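Local coordinates for putative lipoprotein (Bacteroides fragilis, PDB 3QNK) that probably binds glycans at the outer membrane as a SusD-like lipoprotein, handing them to a partner transporter for uptake, at residues K162-L167 / G182-L187; S105-E110 / K176-K181. One frame throughout, in Å; residues are numbered along the deposited sequence.

Interaction 1 of 2, residues K162-L167 / G182-L187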
loop_
_atom_site.group_PDB
_atom_site.type_symbol
_atom_site.label_atom_id
_atom_site.label_comp_id
_atom_site.label_asym_id
_atom_site.label_seq_id
_atom_site.Cartn_x
_atom_site.Cartn_y
_atom_site.Cartn_z
ATOM N N LYS B 162 -21.548 -2.904 21.584
ATOM C CA LYS B 162 -21.232 -4.324 21.797
ATOM C C LYS B 162 -19.916 -4.429 22.576
ATOM O O LYS B 162 -19.860 -5.179 23.544
ATOM C CB LYS B 162 -21.198 -5.125 20.470
ATOM N N ALA B 163 -18.920 -3.579 22.242
ATOM C CA ALA B 163 -17.616 -3.503 22.918
ATOM C C ALA B 163 -17.764 -3.169 24.416
ATOM O O ALA B 163 -17.236 -3.928 25.233
ATOM C CB ALA B 163 -16.722 -2.485 22.238
ATOM N N THR B 164 -18.523 -2.085 24.787
ATOM C CA THR B 164 -18.782 -1.706 26.207
ATOM C C THR B 164 -19.446 -2.869 27.000
ATOM O O THR B 164 -19.177 -3.033 28.194
ATOM C CB THR B 164 -19.677 -0.448 26.328
ATOM O OG1 THR B 164 -21.008 -0.711 25.879
ATOM C CG2 THR B 164 -19.124 0.754 25.610
ATOM N N GLU B 165 -20.305 -3.675 26.330
ATOM C CA GLU B 165 -20.989 -4.811 26.950
ATOM C C GLU B 165 -20.056 -6.008 27.155
ATOM O O GLU B 165 -20.250 -6.752 28.119
ATOM C CB GLU B 165 -22.184 -5.260 26.098
ATOM C CG GLU B 165 -23.297 -4.226 25.973
ATOM C CD GLU B 165 -24.404 -4.476 24.959
ATOM O OE1 GLU B 165 -24.261 -5.382 24.105
ATOM O OE2 GLU B 165 -25.420 -3.744 25.020
HETATM N N MSE B 166 -19.046 -6.202 26.265
HETATM C CA MSE B 166 -18.167 -7.389 26.279
HETATM C C MSE B 166 -16.749 -7.198 26.819
HETATM O O MSE B 166 -16.087 -8.196 27.110
HETATM C CB MSE B 166 -18.052 -7.948 24.866
HETATM C CG MSE B 166 -19.396 -8.325 24.291
HETATM SE SE MSE B 166 -19.261 -8.717 22.435
HETATM C CE MSE B 166 -19.033 -10.611 22.597
ATOM N N LEU B 167 -16.269 -5.964 26.922
ATOM C CA LEU B 167 -14.902 -5.707 27.389
ATOM C C LEU B 167 -14.792 -5.529 28.921
ATOM O O LEU B 167 -15.730 -5.021 29.556
ATOM C CB LEU B 167 -14.324 -4.461 26.708
ATOM C CG LEU B 167 -13.980 -4.591 25.231
ATOM C CD1 LEU B 167 -13.510 -3.256 24.667
ATOM C CD2 LEU B 167 -12.942 -5.644 25.005
ATOM N N GLY B 182 -13.664 1.290 29.235
ATOM C CA GLY B 182 -13.400 2.720 29.205
ATOM C C GLY B 182 -12.991 3.217 27.844
ATOM O O GLY B 182 -13.512 4.237 27.385
ATOM N N ALA B 183 -12.076 2.493 27.163
ATOM C CA ALA B 183 -11.646 2.870 25.816
ATOM C C ALA B 183 -12.842 2.891 24.865
ATOM O O ALA B 183 -12.997 3.845 24.103
ATOM C CB ALA B 183 -10.569 1.917 25.321
ATOM N N ALA B 184 -13.729 1.881 24.964
ATOM C CA ALA B 184 -14.923 1.784 24.120
ATOM C C ALA B 184 -15.876 2.955 24.388
ATOM O O ALA B 184 -16.319 3.591 23.435
ATOM C CB ALA B 184 -15.623 0.462 24.343
ATOM N N TYR B 185 -16.141 3.283 25.672
ATOM C CA TYR B 185 -17.014 4.400 26.028
ATOM C C TYR B 185 -16.399 5.722 25.598
ATOM O O TYR B 185 -17.111 6.581 25.058
ATOM C CB TYR B 185 -17.322 4.413 27.531
ATOM C CG TYR B 185 -18.519 3.574 27.931
ATOM C CD1 TYR B 185 -19.807 3.920 27.525
ATOM C CD2 TYR B 185 -18.377 2.488 28.800
ATOM C CE1 TYR B 185 -20.911 3.152 27.895
ATOM C CE2 TYR B 185 -19.482 1.737 29.214
ATOM C CZ TYR B 185 -20.748 2.073 28.760
ATOM O OH TYR B 185 -21.838 1.327 29.154
ATOM N N ALA B 186 -15.076 5.881 25.809
ATOM C CA ALA B 186 -14.345 7.080 25.408
ATOM C C ALA B 186 -14.408 7.270 23.876
ATOM O O ALA B 186 -14.708 8.379 23.436
ATOM C CB ALA B 186 -12.907 7.012 25.886
ATOM N N LEU B 187 -14.220 6.195 23.075
ATOM C CA LEU B 187 -14.313 6.340 21.624
ATOM C C LEU B 187 -15.738 6.662 21.238
ATOM O O LEU B 187 -15.929 7.552 20.405
ATOM C CB LEU B 187 -13.786 5.113 20.845
ATOM C CG LEU B 187 -13.599 5.267 19.294
ATOM C CD1 LEU B 187 -12.707 6.429 18.934
ATOM C CD2 LEU B 187 -13.057 3.998 18.661
#
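T164 lies against one face of the Y185 ring. Its methyl CG2 sits 3.5 Å from the centroid of the Y185 ring, only 2° off the ring normal, which makes a CH-pi contact. CB of T164 also lies over this face, 3.6 Å from CE2 of Y185. The two side chains cross at about a right angle, with the threonine over the broad side of the ring. The T164 torsion explains which branch does the touching. With chi1 at 68°, OG1 falls between the backbone N and the carbonyl carbon, which leaves CG2 beside the backbone N and anti to the carbonyl carbon, facing the tyrosine. OG1 hydrogen-bonds to the carbonyl O of K161 in its own helix.

A184 packs beside this pair. Its CB points at helix 149-166 and is 3.7 Å from CG2 of T164 and 3.8 Å from CB of A163. CD1 of L167 adds a looser touch on the A184 methyl at 4.3 Å. The small residues probably let the axes of the two short helical segments come within 8.4 Å, nearly antiparallel at 157°. This is helix-pair packing of the alpha-alpha superhelix, between helices 149-166 and 181-194. No hydrogen bond crosses between the segments. The contact is largely buried and held by methyl and ring packing, with the threonine hydroxyl satisfied within its own helix.

Interaction 2 of 2, residues S105-E110 / K176-K181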
loop_
_atom_site.group_PDB
_atom_site.type_symbol
_atom_site.label_atom_id
_atom_site.label_comp_id
_atom_site.label_asym_id
_atom_site.label_seq_id
_atom_site.Cartn_x
_atom_site.Cartn_y
_atom_site.Cartn_z
ATOM N N SER B 105 -15.792 -14.199 24.316
ATOM C CA SER B 105 -16.595 -12.975 24.446
ATOM C C SER B 105 -15.716 -11.733 24.546
ATOM O O SER B 105 -15.948 -10.784 23.802
ATOM C CB SER B 105 -17.522 -13.050 25.652
ATOM O OG SER B 105 -18.304 -11.868 25.751
ATOM N N ARG B 106 -14.715 -11.736 25.452
ATOM C CA ARG B 106 -13.782 -10.625 25.666
ATOM C C ARG B 106 -13.026 -10.333 24.340
ATOM O O ARG B 106 -13.016 -9.179 23.912
ATOM C CB ARG B 106 -12.832 -10.938 26.858
ATOM C CG ARG B 106 -11.604 -10.015 27.039
ATOM C CD ARG B 106 -10.358 -10.704 26.482
ATOM N NE ARG B 106 -9.188 -10.710 27.366
ATOM C CZ ARG B 106 -9.000 -11.561 28.374
ATOM N NH1 ARG B 106 -9.943 -12.440 28.695
ATOM N NH2 ARG B 106 -7.886 -11.514 29.089
ATOM N N LEU B 107 -12.475 -11.380 23.656
ATOM C CA LEU B 107 -11.770 -11.204 22.376
ATOM C C LEU B 107 -12.685 -10.603 21.320
ATOM O O LEU B 107 -12.266 -9.679 20.626
ATOM C CB LEU B 107 -11.172 -12.509 21.842
ATOM C CG LEU B 107 -10.045 -13.164 22.639
ATOM C CD1 LEU B 107 -9.721 -14.552 22.085
ATOM C CD2 LEU B 107 -8.800 -12.289 22.689
ATOM N N THR B 108 -13.943 -11.095 21.220
ATOM C CA THR B 108 -14.933 -10.574 20.261
ATOM C C THR B 108 -15.156 -9.070 20.513
ATOM O O THR B 108 -15.230 -8.308 19.558
ATOM C CB THR B 108 -16.230 -11.381 20.316
ATOM O OG1 THR B 108 -15.905 -12.761 20.164
ATOM C CG2 THR B 108 -17.214 -10.990 19.230
ATOM N N GLY B 109 -15.199 -8.668 21.783
ATOM C CA GLY B 109 -15.350 -7.280 22.196
ATOM C C GLY B 109 -14.219 -6.415 21.687
ATOM O O GLY B 109 -14.464 -5.319 21.195
ATOM N N GLU B 110 -12.982 -6.937 21.729
ATOM C CA GLU B 110 -11.778 -6.252 21.262
ATOM C C GLU B 110 -11.845 -6.028 19.760
ATOM O O GLU B 110 -11.501 -4.942 19.298
ATOM C CB GLU B 110 -10.504 -7.031 21.633
ATOM C CG GLU B 110 -10.387 -7.430 23.099
ATOM C CD GLU B 110 -9.018 -7.900 23.545
ATOM O OE1 GLU B 110 -8.048 -7.137 23.354
ATOM O OE2 GLU B 110 -8.916 -8.989 24.154
ATOM N N LYS B 176 -2.079 -5.791 29.866
ATOM C CA LYS B 176 -2.187 -4.321 29.865
ATOM C C LYS B 176 -1.779 -3.796 28.478
ATOM O O LYS B 176 -0.768 -4.259 27.946
ATOM C CB LYS B 176 -1.334 -3.701 30.983
ATOM N N GLY B 177 -2.604 -2.916 27.889
ATOM C CA GLY B 177 -2.422 -2.361 26.539
ATOM C C GLY B 177 -3.619 -2.611 25.611
ATOM O O GLY B 177 -3.849 -1.873 24.637
ATOM N N ARG B 178 -4.408 -3.667 25.938
ATOM C CA ARG B 178 -5.624 -4.099 25.242
ATOM C C ARG B 178 -6.738 -3.014 25.363
ATOM O O ARG B 178 -6.609 -2.062 26.137
ATOM C CB ARG B 178 -6.105 -5.459 25.832
ATOM C CG ARG B 178 -5.259 -6.706 25.484
ATOM C CD ARG B 178 -6.033 -8.027 25.732
ATOM N NE ARG B 178 -5.254 -9.262 25.513
ATOM C CZ ARG B 178 -5.058 -9.868 24.332
ATOM N NH1 ARG B 178 -5.560 -9.350 23.214
ATOM N NH2 ARG B 178 -4.336 -10.979 24.262
ATOM N N ALA B 179 -7.825 -3.161 24.604
ATOM C CA ALA B 179 -8.972 -2.264 24.687
ATOM C C ALA B 179 -9.796 -2.565 25.945
ATOM O O ALA B 179 -10.102 -3.722 26.231
ATOM C CB ALA B 179 -9.831 -2.428 23.455
ATOM N N THR B 180 -10.165 -1.525 26.691
ATOM C CA THR B 180 -10.981 -1.651 27.911
ATOM C C THR B 180 -12.395 -1.166 27.670
ATOM O O THR B 180 -12.684 -0.602 26.603
ATOM C CB THR B 180 -10.352 -0.832 29.047
ATOM O OG1 THR B 180 -10.085 0.526 28.609
ATOM C CG2 THR B 180 -9.096 -1.504 29.607
ATOM N N LYS B 181 -13.270 -1.349 28.674
ATOM C CA LYS B 181 -14.648 -0.870 28.670
ATOM C C LYS B 181 -14.601 0.668 28.519
ATOM O O LYS B 181 -15.310 1.236 27.686
ATOM C CB LYS B 181 -15.317 -1.319 29.976
ATOM C CG LYS B 181 -16.825 -1.203 30.079
ATOM C CD LYS B 181 -17.251 -1.638 31.490
ATOM C CE LYS B 181 -18.553 -2.405 31.530
ATOM N NZ LYS B 181 -18.499 -3.723 30.815
#
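E110 and R178 are brought together by similar first torsions. In each, CG stands beside the backbone N and anti to the carbonyl carbon. Beyond CG the glutamate chain is extended, and the arginine is extended from CG to NE, so its alkyl part runs past the carboxylate. OE1 of E110 comes 3.2 Å from CD of R178 and 3.6 Å from its CB. A turn about the CD-NE bond then brings NH1 of R178 to the carboxylate, where it gives a weak hydrogen bond to OE1 of E110 at 3.3 Å, as part of a salt bridge. The N-H...O angle is 157°. OE1 sits at the edge of the guanidinium, near its plane, but the carboxylate plane is turned 90° from it, so the two groups do not form a flat, two-pronged pair.

This contact joins helix 101-126 of the SusD alpha-alpha superhelix to the loop that leads into helix 181-194. T180, at the end of that loop, is the N-cap of the helix and its OG1 accepts from N of A183. The hydroxyl of Y28, from helix 17-29, hydrogen-bonds both OE1 of E110 and N of A179, bridging the helix and the loop.

R106 completes a salt-bridge network. Its NE makes a long pair with OE2 of E110, at 3.7 Å, while its NH1 forms a salt bridge with OE1 of E103. NE of R106 and NE of R178 are 4.6 Å apart, and the E110 carboxylate probably offsets their like charges. CD2 of L107 lies 4.4 Å from NH1 of R178, approaching the guanidinium obliquely.

Overall arrangement
From the N terminus, helix 101-126 supplies the first segment, 105-110. Helix 149-166 follows and ends within 162-167. The chain then loops through 176-181 into helix 181-194, which holds 182-187. Interaction 1 closes a short loop of 14 residues between neighbouring antiparallel helices. Interaction 2 closes a longer one of 65 residues, bringing that same loop back to helix 101-126. The two cross, since their segments alternate along the chain. The centres of interaction 1 and interaction 2 are about 8 Å apart. K181 links them: its NZ probably hydrogen-bonds O of T164 at 2.8 Å. Together they tie three successive helices and the connecting loop into one part of the superhelix.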